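Local atomic coordinates of BH2331 protein (Bacillus halodurans, PDB entry 1VL5), a protein that probably acts as an S-adenosylmethionine-dependent methyltransferase, though neither its substrate nor its biological role is established. Residues His105-Arg110 against Tyr127-Lys132; Glu159-His164 against Asp201-Thr206; Lys209-Ser214 against Asp234-Ser239. All blocks are in the same frame, centred on the assembly; numbering follows the deposited sequence.

Contact 1: residues His105-Arg110 against Tyr127-Lys132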
loop_
_atom_site.group_PDB
_atom_site.type_symbol
_atom_site.label_atom_id
_atom_site.label_comp_id
_atom_site.label_asym_id
_atom_site.label_seq_id
_atom_site.Cartn_x
_atom_site.Cartn_y
_atom_site.Cartn_z
ATOM N N HIS A 105 8.745 -17.036 -3.349
ATOM C CA HIS A 105 7.977 -17.509 -2.198
ATOM C C HIS A 105 7.007 -16.461 -1.664
ATOM O O HIS A 105 5.926 -16.800 -1.161
ATOM C CB HIS A 105 8.905 -17.957 -1.095
ATOM C CG HIS A 105 9.893 -18.991 -1.542
ATOM N ND1 HIS A 105 11.092 -18.660 -2.133
ATOM C CD2 HIS A 105 9.857 -20.341 -1.487
ATOM C CE1 HIS A 105 11.772 -19.766 -2.384
ATOM N NE2 HIS A 105 11.042 -20.803 -2.010
ATOM N N ILE A 106 7.401 -15.178 -1.773
ATOM C CA ILE A 106 6.629 -14.067 -1.237
ATOM C C ILE A 106 6.561 -12.933 -2.235
ATOM O O ILE A 106 7.531 -12.613 -2.856
ATOM C CB ILE A 106 7.232 -13.547 0.123
ATOM C CG1 ILE A 106 7.257 -14.658 1.168
ATOM C CG2 ILE A 106 6.410 -12.349 0.629
ATOM C CD1 ILE A 106 7.953 -14.291 2.470
ATOM N N VAL A 107 5.381 -12.344 -2.401
ATOM C CA VAL A 107 5.269 -11.062 -3.065
ATOM C C VAL A 107 4.759 -10.109 -2.016
ATOM O O VAL A 107 3.749 -10.390 -1.369
ATOM C CB VAL A 107 4.312 -11.094 -4.284
ATOM C CG1 VAL A 107 4.171 -9.715 -4.891
ATOM C CG2 VAL A 107 4.808 -12.025 -5.332
ATOM N N THR A 108 5.450 -8.992 -1.847
ATOM C CA THR A 108 4.987 -7.915 -0.994
ATOM C C THR A 108 4.636 -6.665 -1.777
ATOM O O THR A 108 5.237 -6.363 -2.824
ATOM C CB THR A 108 6.033 -7.506 0.097
ATOM O OG1 THR A 108 7.362 -7.334 -0.451
ATOM C CG2 THR A 108 6.083 -8.497 1.153
ATOM N N CYS A 109 3.675 -5.915 -1.261
ATOM C CA CYS A 109 3.274 -4.657 -1.868
ATOM C C CYS A 109 2.604 -3.774 -0.806
ATOM O O CYS A 109 1.542 -4.111 -0.313
ATOM C CB CYS A 109 2.280 -4.891 -3.001
ATOM S SG CYS A 109 1.974 -3.408 -3.944
ATOM N N ARG A 110 3.271 -2.680 -0.441
ATOM C CA ARG A 110 2.878 -1.868 0.676
ATOM C C ARG A 110 2.665 -0.398 0.256
ATOM O O ARG A 110 3.536 0.208 -0.364
ATOM C CB ARG A 110 3.914 -1.992 1.777
ATOM C CG ARG A 110 3.633 -1.114 3.031
ATOM C CD ARG A 110 4.443 -1.530 4.201
ATOM N NE ARG A 110 3.915 -0.978 5.446
ATOM C CZ ARG A 110 4.077 0.277 5.853
ATOM N NH1 ARG A 110 4.744 1.167 5.127
ATOM N NH2 ARG A 110 3.535 0.645 7.002
ATOM N N TYR A 127 -0.084 -13.629 -8.456
ATOM C CA TYR A 127 -0.443 -15.054 -8.442
ATOM C C TYR A 127 0.473 -15.880 -9.351
ATOM O O TYR A 127 0.959 -16.962 -8.972
ATOM C CB TYR A 127 -1.925 -15.251 -8.882
ATOM C CG TYR A 127 -2.420 -16.657 -8.616
ATOM C CD1 TYR A 127 -2.225 -17.680 -9.542
ATOM C CD2 TYR A 127 -2.972 -16.981 -7.395
ATOM C CE1 TYR A 127 -2.645 -18.950 -9.296
ATOM C CE2 TYR A 127 -3.361 -18.249 -7.143
ATOM C CZ TYR A 127 -3.221 -19.230 -8.112
ATOM O OH TYR A 127 -3.614 -20.506 -7.813
ATOM N N ARG A 128 0.733 -15.354 -10.544
ATOM C CA ARG A 128 1.509 -16.070 -11.551
ATOM C C ARG A 128 2.964 -16.265 -11.124
ATOM O O ARG A 128 3.556 -17.374 -11.279
ATOM C CB ARG A 128 1.410 -15.358 -12.915
ATOM C CG ARG A 128 2.213 -16.069 -14.012
ATOM C CD ARG A 128 2.210 -15.291 -15.290
ATOM N NE ARG A 128 2.892 -14.005 -15.242
ATOM C CZ ARG A 128 4.206 -13.854 -15.205
ATOM N NH1 ARG A 128 5.017 -14.897 -15.234
ATOM N NH2 ARG A 128 4.717 -12.646 -15.193
ATOM N N VAL A 129 3.550 -15.238 -10.529
ATOM C CA VAL A 129 5.008 -15.289 -10.285
ATOM C C VAL A 129 5.307 -15.964 -8.933
ATOM O O VAL A 129 6.468 -16.268 -8.599
ATOM C CB VAL A 129 5.642 -13.875 -10.319
ATOM C CG1 VAL A 129 5.522 -13.183 -11.731
ATOM C CG2 VAL A 129 5.106 -12.999 -9.091
ATOM N N LEU A 130 4.263 -16.167 -8.139
ATOM C CA LEU A 130 4.391 -16.962 -6.911
ATOM C C LEU A 130 4.549 -18.444 -7.135
ATOM O O LEU A 130 3.849 -19.042 -7.922
ATOM C CB LEU A 130 3.186 -16.758 -5.969
ATOM C CG LEU A 130 3.243 -15.501 -5.139
ATOM C CD1 LEU A 130 1.935 -15.213 -4.427
ATOM C CD2 LEU A 130 4.413 -15.537 -4.094
ATOM N N LYS A 131 5.455 -19.041 -6.378
ATOM C CA LYS A 131 5.429 -20.477 -6.197
ATOM C C LYS A 131 4.098 -21.002 -5.600
ATOM O O LYS A 131 3.371 -20.304 -4.885
ATOM C CB LYS A 131 6.570 -20.893 -5.334
ATOM C CG LYS A 131 7.917 -20.735 -6.040
ATOM C CD LYS A 131 8.993 -21.150 -5.097
ATOM C CE LYS A 131 10.423 -20.998 -5.660
ATOM N NZ LYS A 131 10.555 -21.597 -6.971
ATOM N N LYS A 132 3.789 -22.258 -5.882
ATOM C CA LYS A 132 2.643 -22.908 -5.224
ATOM C C LYS A 132 2.963 -22.938 -3.765
ATOM O O LYS A 132 4.109 -23.190 -3.382
ATOM C CB LYS A 132 2.431 -24.334 -5.766
ATOM C CG LYS A 132 1.916 -24.293 -7.212
ATOM C CD LYS A 132 1.927 -25.658 -7.919
#
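With CG beside the backbone N in both residues (chi1 -55° in His105, -70° in Lys131), the imidazole of His105 and the aliphatic chain of Lys131 run side by side and point the same way. Together with the lysine's straight run through chi2 and chi3, this lays CD and CE over one face of the ring; the bend at chi4 (-50°) turns only NZ, which bonds the carbonyl O of Glu102. Lys131 CD sits 3.9 Å from the ring centroid, a CH-pi contact displaced toward the rim, and Lys131 CE lies 3.7 Å from His105 NE2. His105 ND1 is hydrogen-bonded with the backbone N of Glu40. Deeper in, Leu130 CD2 rests 3.5 Å from His105 O and 3.7 Å from Val107 CG2. That valine methyl also meets Val129 CG2 at 3.9 Å, so one branch of Val107 touches both the last turn of helix 119-129 and the residue that follows it. The helix end packs against strand 104-110 of the Rossmann-like sheet. No hydrogen bond joins the two segments; the contact relies on apolar packing inside and, at its edge, on a lysine that offers methylenes to the histidine while its ammonium binds a carbonyl.

Contact 2: residues Glu159-His164 against Asp201-Thr206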
loop_
_atom_site.group_PDB
_atom_site.type_symbol
_atom_site.label_atom_id
_atom_site.label_comp_id
_atom_site.label_asym_id
_atom_site.label_seq_id
_atom_site.Cartn_x
_atom_site.Cartn_y
_atom_site.Cartn_z
ATOM N N GLU A 159 -7.404 14.817 -4.215
ATOM C CA GLU A 159 -7.093 16.245 -4.129
ATOM C C GLU A 159 -5.734 16.475 -3.546
ATOM O O GLU A 159 -5.024 17.330 -3.977
ATOM C CB GLU A 159 -8.132 16.965 -3.295
ATOM C CG GLU A 159 -9.426 17.114 -3.997
ATOM C CD GLU A 159 -9.330 17.828 -5.333
ATOM O OE1 GLU A 159 -8.934 19.009 -5.411
ATOM O OE2 GLU A 159 -9.672 17.164 -6.317
ATOM N N ARG A 160 -5.375 15.684 -2.564
ATOM C CA ARG A 160 -4.105 15.796 -1.903
ATOM C C ARG A 160 -2.916 15.184 -2.695
ATOM O O ARG A 160 -1.798 15.707 -2.632
ATOM C CB ARG A 160 -4.271 15.188 -0.526
ATOM C CG ARG A 160 -3.000 15.194 0.317
ATOM C CD ARG A 160 -2.512 13.825 0.411
ATOM N NE ARG A 160 -1.283 13.736 1.140
ATOM C CZ ARG A 160 -0.639 12.601 1.271
ATOM N NH1 ARG A 160 -1.115 11.476 0.712
ATOM N NH2 ARG A 160 0.473 12.579 1.956
ATOM N N ASP A 161 -3.178 14.108 -3.451
ATOM C CA ASP A 161 -2.179 13.411 -4.260
ATOM C C ASP A 161 -2.768 13.092 -5.617
ATOM O O ASP A 161 -3.479 12.120 -5.782
ATOM C CB ASP A 161 -1.720 12.143 -3.557
ATOM C CG ASP A 161 -0.667 11.356 -4.356
ATOM O OD1 ASP A 161 -0.219 11.813 -5.401
ATOM O OD2 ASP A 161 -0.335 10.245 -3.921
ATOM N N TYR A 162 -2.472 13.947 -6.588
ATOM C CA TYR A 162 -2.990 13.838 -7.946
ATOM C C TYR A 162 -2.720 12.476 -8.554
ATOM O O TYR A 162 -3.475 12.028 -9.400
ATOM N N SER A 163 -1.660 11.799 -8.118
ATOM C CA SER A 163 -1.369 10.455 -8.633
ATOM C C SER A 163 -2.119 9.306 -7.936
ATOM O O SER A 163 -1.883 8.144 -8.261
ATOM C CB SER A 163 0.133 10.195 -8.552
ATOM O OG SER A 163 0.517 9.827 -7.236
ATOM N N HIS A 164 -2.978 9.618 -6.957
ATOM C CA HIS A 164 -3.841 8.637 -6.326
ATOM C C HIS A 164 -4.849 8.118 -7.350
ATOM O O HIS A 164 -5.540 8.911 -8.006
ATOM C CB HIS A 164 -4.578 9.279 -5.161
ATOM C CG HIS A 164 -5.597 8.401 -4.501
ATOM N ND1 HIS A 164 -5.280 7.551 -3.477
ATOM C CD2 HIS A 164 -6.924 8.239 -4.724
ATOM C CE1 HIS A 164 -6.374 6.946 -3.055
ATOM N NE2 HIS A 164 -7.388 7.339 -3.798
ATOM N N ASP A 201 1.429 18.607 3.573
ATOM C CA ASP A 201 2.742 19.081 3.325
ATOM C C ASP A 201 3.700 18.009 2.807
ATOM O O ASP A 201 4.658 18.331 2.139
ATOM C CB ASP A 201 3.317 19.753 4.568
ATOM C CG ASP A 201 2.729 21.145 4.825
ATOM O OD1 ASP A 201 1.935 21.703 4.017
ATOM O OD2 ASP A 201 3.042 21.680 5.887
ATOM N N ARG A 202 3.430 16.750 3.106
ATOM C CA ARG A 202 4.173 15.631 2.531
ATOM C C ARG A 202 4.005 15.554 1.027
ATOM O O ARG A 202 4.928 15.139 0.342
ATOM C CB ARG A 202 3.763 14.310 3.175
ATOM C CG ARG A 202 4.150 14.223 4.670
ATOM C CD ARG A 202 4.150 12.790 5.216
ATOM N NE ARG A 202 2.818 12.174 5.311
ATOM C CZ ARG A 202 1.955 12.298 6.328
ATOM N NH1 ARG A 202 2.216 13.069 7.381
ATOM N NH2 ARG A 202 0.794 11.652 6.278
HETATM N N MSE A 203 2.851 15.983 0.512
HETATM C CA MSE A 203 2.657 16.083 -0.937
HETATM C C MSE A 203 2.937 17.468 -1.487
HETATM O O MSE A 203 2.599 17.723 -2.633
HETATM C CB MSE A 203 1.236 15.679 -1.356
HETATM C CG MSE A 203 0.972 14.203 -1.338
HETATM SE SE MSE A 203 2.241 13.198 -2.431
HETATM C CE MSE A 203 2.272 14.332 -4.092
ATOM N N ASN A 204 3.532 18.362 -0.709
ATOM C CA ASN A 204 3.822 19.729 -1.189
ATOM C C ASN A 204 2.584 20.435 -1.779
ATOM O O ASN A 204 2.656 21.151 -2.768
ATOM C CB ASN A 204 4.964 19.702 -2.198
ATOM C CG ASN A 204 6.269 19.263 -1.570
ATOM O OD1 ASN A 204 6.674 19.785 -0.533
ATOM N ND2 ASN A 204 6.924 18.283 -2.182
ATOM N N VAL A 205 1.456 20.268 -1.115
ATOM C CA VAL A 205 0.213 20.919 -1.540
ATOM C C VAL A 205 0.346 22.409 -1.271
ATOM O O VAL A 205 0.938 22.782 -0.259
ATOM C CB VAL A 205 -0.994 20.364 -0.754
ATOM C CG1 VAL A 205 -2.300 20.999 -1.236
ATOM C CG2 VAL A 205 -1.065 18.836 -0.875
ATOM N N THR A 206 -0.205 23.252 -2.150
ATOM C CA THR A 206 -0.109 24.695 -1.983
ATOM C C THR A 206 -0.948 25.146 -0.821
ATOM O O THR A 206 -1.938 24.528 -0.496
ATOM C CB THR A 206 -0.597 25.508 -3.235
ATOM O OG1 THR A 206 -1.979 25.224 -3.491
ATOM C CG2 THR A 206 0.197 25.178 -4.465
#
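One face of the Arg160 guanidinium is covered by Met203, a selenomethionine, whose CG stands 3.3 Å above the plane and toward its rim, while Arg202 CB lies at the edge, 3.9 Å from Arg160 NH2. Arg160 and Met203 cross at about a right angle. The guanidinium planes of Arg160 and Arg202 are turned 71° apart, and Arg160 NH2 comes within 4.1 Å of Arg202 NE; the carbonyl O of Trp199 accepts from Arg160 NH2, and the indole makes a cation-pi contact with the same group, which would probably ease the nearby like charge in part. The bend at chi2 (-56°) brings Met203 SE to 3.9 Å from Asp161 CG, and that at chi3 (-45°) puts Met203 CE 3.8 Å from Asp161 OD1. Asp161 OD1 accepts from Ser163 OG (2.8 Å) and from Ser163 N in an Asx turn, both reaching it from the same face. Were Asp161 replaced by an alanine, the Ser163 hydroxyl and amide would probably lose this shared acceptor, and the selenomethionine end its neighbour. Val205 CG2 packs 3.7 Å from Arg160 O. The contact thus joins the C-terminal end of helix 147-160 to the Schellman motif closing helix 196-202, just before helix 207-218 begins.

Contact 3: residues Lys209-Ser214 against Asp234-Ser239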
loop_
_atom_site.group_PDB
_atom_site.type_symbol
_atom_site.label_atom_id
_atom_site.label_comp_id
_atom_site.label_asym_id
_atom_site.label_seq_id
_atom_site.Cartn_x
_atom_site.Cartn_y
_atom_site.Cartn_z
ATOM N N LYS A 209 -4.511 25.357 -2.118
ATOM C CA LYS A 209 -5.148 24.074 -2.289
ATOM C C LYS A 209 -5.507 23.464 -0.915
ATOM O O LYS A 209 -6.548 22.810 -0.757
ATOM C CB LYS A 209 -4.240 23.168 -3.108
ATOM C CG LYS A 209 -4.783 21.749 -3.363
ATOM C CD LYS A 209 -6.076 21.814 -4.175
ATOM C CE LYS A 209 -6.459 20.518 -4.800
ATOM N NZ LYS A 209 -5.503 19.993 -5.796
ATOM N N LYS A 210 -4.659 23.706 0.091
ATOM C CA LYS A 210 -4.937 23.188 1.426
ATOM C C LYS A 210 -6.169 23.883 1.984
ATOM O O LYS A 210 -6.985 23.254 2.649
ATOM C CB LYS A 210 -3.730 23.324 2.391
ATOM C CG LYS A 210 -2.484 22.507 1.962
ATOM C CD LYS A 210 -1.289 22.577 3.008
ATOM C CE LYS A 210 -0.756 23.938 3.139
ATOM N NZ LYS A 210 0.476 23.969 3.998
ATOM N N GLN A 211 -6.317 25.170 1.704
ATOM C CA GLN A 211 -7.485 25.897 2.184
ATOM C C GLN A 211 -8.754 25.372 1.496
ATOM O O GLN A 211 -9.834 25.254 2.094
ATOM C CB GLN A 211 -7.345 27.391 1.849
ATOM C CG GLN A 211 -8.474 28.250 2.415
ATOM C CD GLN A 211 -8.415 28.238 3.930
ATOM O OE1 GLN A 211 -7.422 28.680 4.515
ATOM N NE2 GLN A 211 -9.459 27.734 4.572
ATOM N N GLU A 212 -8.621 25.100 0.203
ATOM C CA GLU A 212 -9.758 24.668 -0.592
ATOM C C GLU A 212 -10.215 23.297 -0.072
ATOM O O GLU A 212 -11.389 23.055 0.137
ATOM C CB GLU A 212 -9.349 24.557 -2.061
ATOM C CG GLU A 212 -10.491 24.083 -2.927
ATOM C CD GLU A 212 -10.046 23.741 -4.328
ATOM O OE1 GLU A 212 -9.167 22.869 -4.453
ATOM O OE2 GLU A 212 -10.557 24.349 -5.287
ATOM N N LEU A 213 -9.262 22.417 0.154
ATOM C CA LEU A 213 -9.592 21.056 0.568
ATOM C C LEU A 213 -10.201 21.051 1.989
ATOM O O LEU A 213 -11.178 20.367 2.258
ATOM C CB LEU A 213 -8.347 20.186 0.495
ATOM C CG LEU A 213 -8.472 18.730 0.964
ATOM C CD1 LEU A 213 -9.653 18.019 0.302
ATOM C CD2 LEU A 213 -7.184 17.994 0.637
ATOM N N SER A 214 -9.626 21.831 2.891
ATOM C CA SER A 214 -10.181 21.969 4.246
ATOM C C SER A 214 -11.641 22.526 4.184
ATOM O O SER A 214 -12.549 22.000 4.804
ATOM C CB SER A 214 -9.260 22.859 5.063
ATOM O OG SER A 214 -9.824 23.203 6.309
ATOM N N ASP A 234 -10.462 26.240 14.753
ATOM C CA ASP A 234 -10.539 27.593 14.298
ATOM C C ASP A 234 -10.923 27.677 12.821
ATOM O O ASP A 234 -10.484 28.538 12.101
ATOM C CB ASP A 234 -9.206 28.293 14.566
ATOM C CG ASP A 234 -8.748 28.199 16.046
ATOM O OD1 ASP A 234 -9.443 27.634 16.943
ATOM O OD2 ASP A 234 -7.629 28.677 16.291
ATOM N N GLY A 235 -11.779 26.769 12.371
ATOM C CA GLY A 235 -12.256 26.821 11.007
ATOM C C GLY A 235 -11.422 26.046 9.996
ATOM O O GLY A 235 -11.760 26.017 8.808
ATOM N N ARG A 236 -10.372 25.382 10.456
ATOM C CA ARG A 236 -9.562 24.564 9.568
ATOM C C ARG A 236 -9.565 23.128 10.025
ATOM O O ARG A 236 -9.548 22.862 11.237
ATOM C CB ARG A 236 -8.179 25.137 9.587
ATOM C CG ARG A 236 -7.350 24.677 8.483
ATOM C CD ARG A 236 -6.051 25.436 8.544
ATOM N NE ARG A 236 -5.156 24.975 7.502
ATOM C CZ ARG A 236 -5.111 25.469 6.271
ATOM N NH1 ARG A 236 -5.926 26.448 5.903
ATOM N NH2 ARG A 236 -4.239 24.963 5.401
ATOM N N VAL A 237 -9.587 22.197 9.080
ATOM C CA VAL A 237 -9.458 20.776 9.412
ATOM C C VAL A 237 -8.081 20.543 10.032
ATOM O O VAL A 237 -7.088 20.866 9.405
ATOM C CB VAL A 237 -9.602 19.880 8.194
ATOM C CG1 VAL A 237 -9.365 18.414 8.565
ATOM C CG2 VAL A 237 -10.962 20.054 7.551
ATOM N N TYR A 238 -8.056 19.965 11.248
ATOM C CA TYR A 238 -6.844 19.678 11.989
ATOM C C TYR A 238 -6.417 18.229 11.785
ATOM O O TYR A 238 -5.251 17.983 11.479
ATOM C CB TYR A 238 -7.005 20.026 13.489
ATOM C CG TYR A 238 -5.819 19.541 14.256
ATOM C CD1 TYR A 238 -4.633 20.243 14.232
ATOM C CD2 TYR A 238 -5.853 18.352 14.951
ATOM C CE1 TYR A 238 -3.504 19.763 14.870
ATOM C CE2 TYR A 238 -4.718 17.876 15.622
ATOM C CZ TYR A 238 -3.549 18.582 15.559
ATOM O OH TYR A 238 -2.397 18.125 16.181
ATOM N N SER A 239 -7.371 17.275 11.909
ATOM C CA SER A 239 -7.098 15.811 11.739
ATOM C C SER A 239 -8.336 15.058 11.228
ATOM O O SER A 239 -9.437 15.531 11.336
ATOM C CB SER A 239 -6.679 15.163 13.059
ATOM O OG SER A 239 -7.712 15.320 14.027
HETATM O O HOH W 1 -11.323 25.360 6.169
#
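Arg236 reaches from the strand to helix 207-218, its chain extended from CG to NE. Arg236 CB lies near the hydroxyl of Ser214, and Arg236 CG passes 3.6 Å from Ser214 OG. Farther out, Arg236 NE forms a salt bridge with Glu197. At the tip, Arg236 NH2 merely packs against Lys210 CB, 3.5 Å away, whereas Arg236 NH1 is 3.0 Å from Gln211 OE1, which lies at the edge in the guanidinium plane. The amide of Gln211 is turned 71° from that plane.

Ser214 marks the closest backbone approach, to Val237. With its OG set opposite the backbone N (chi1 171°), the serine accepts an almost straight bond from Val237 N, 3.0 Å long with an N-H...O angle of 173°. The same OG donates to a water at 2.6 Å, and this water in turn donates to Gly235 O at 2.8 Å. Val237 CG2 packs beside the hydroxyl. The helix and strand axes lie nearly perpendicular. One buried hydroxyl therefore serves both as acceptor for the strand and as donor to the bridging water. Lys210 NZ forms salt bridges with Asp201 and Glu197, and Glu197 also pairs with Arg236 NE, so the two acids together would probably balance the two positive charges.

In the fold
Read from the N terminus, the three contacts follow one another in series; none nests in or crosses another. Contact 1 closes first, bringing strand 104-110 and the end of helix 119-129 together across a span that is half helix. After strand 134-142, contact 2 closes a longer excursion through helix 170-180 and strand 183-195, joining the ends of helices 147-160 and 196-202. Contact 3 then ties helix 207-218 to the start of strand 236-250, closing a loop through helix 222-227 and strand 231-233. Contacts 2 and 3 touch, through the Asp201-Lys210 salt bridge among others, whereas contact 1 lies about 40 Å from contact 3 between centres, although both reach the same mixed sheet.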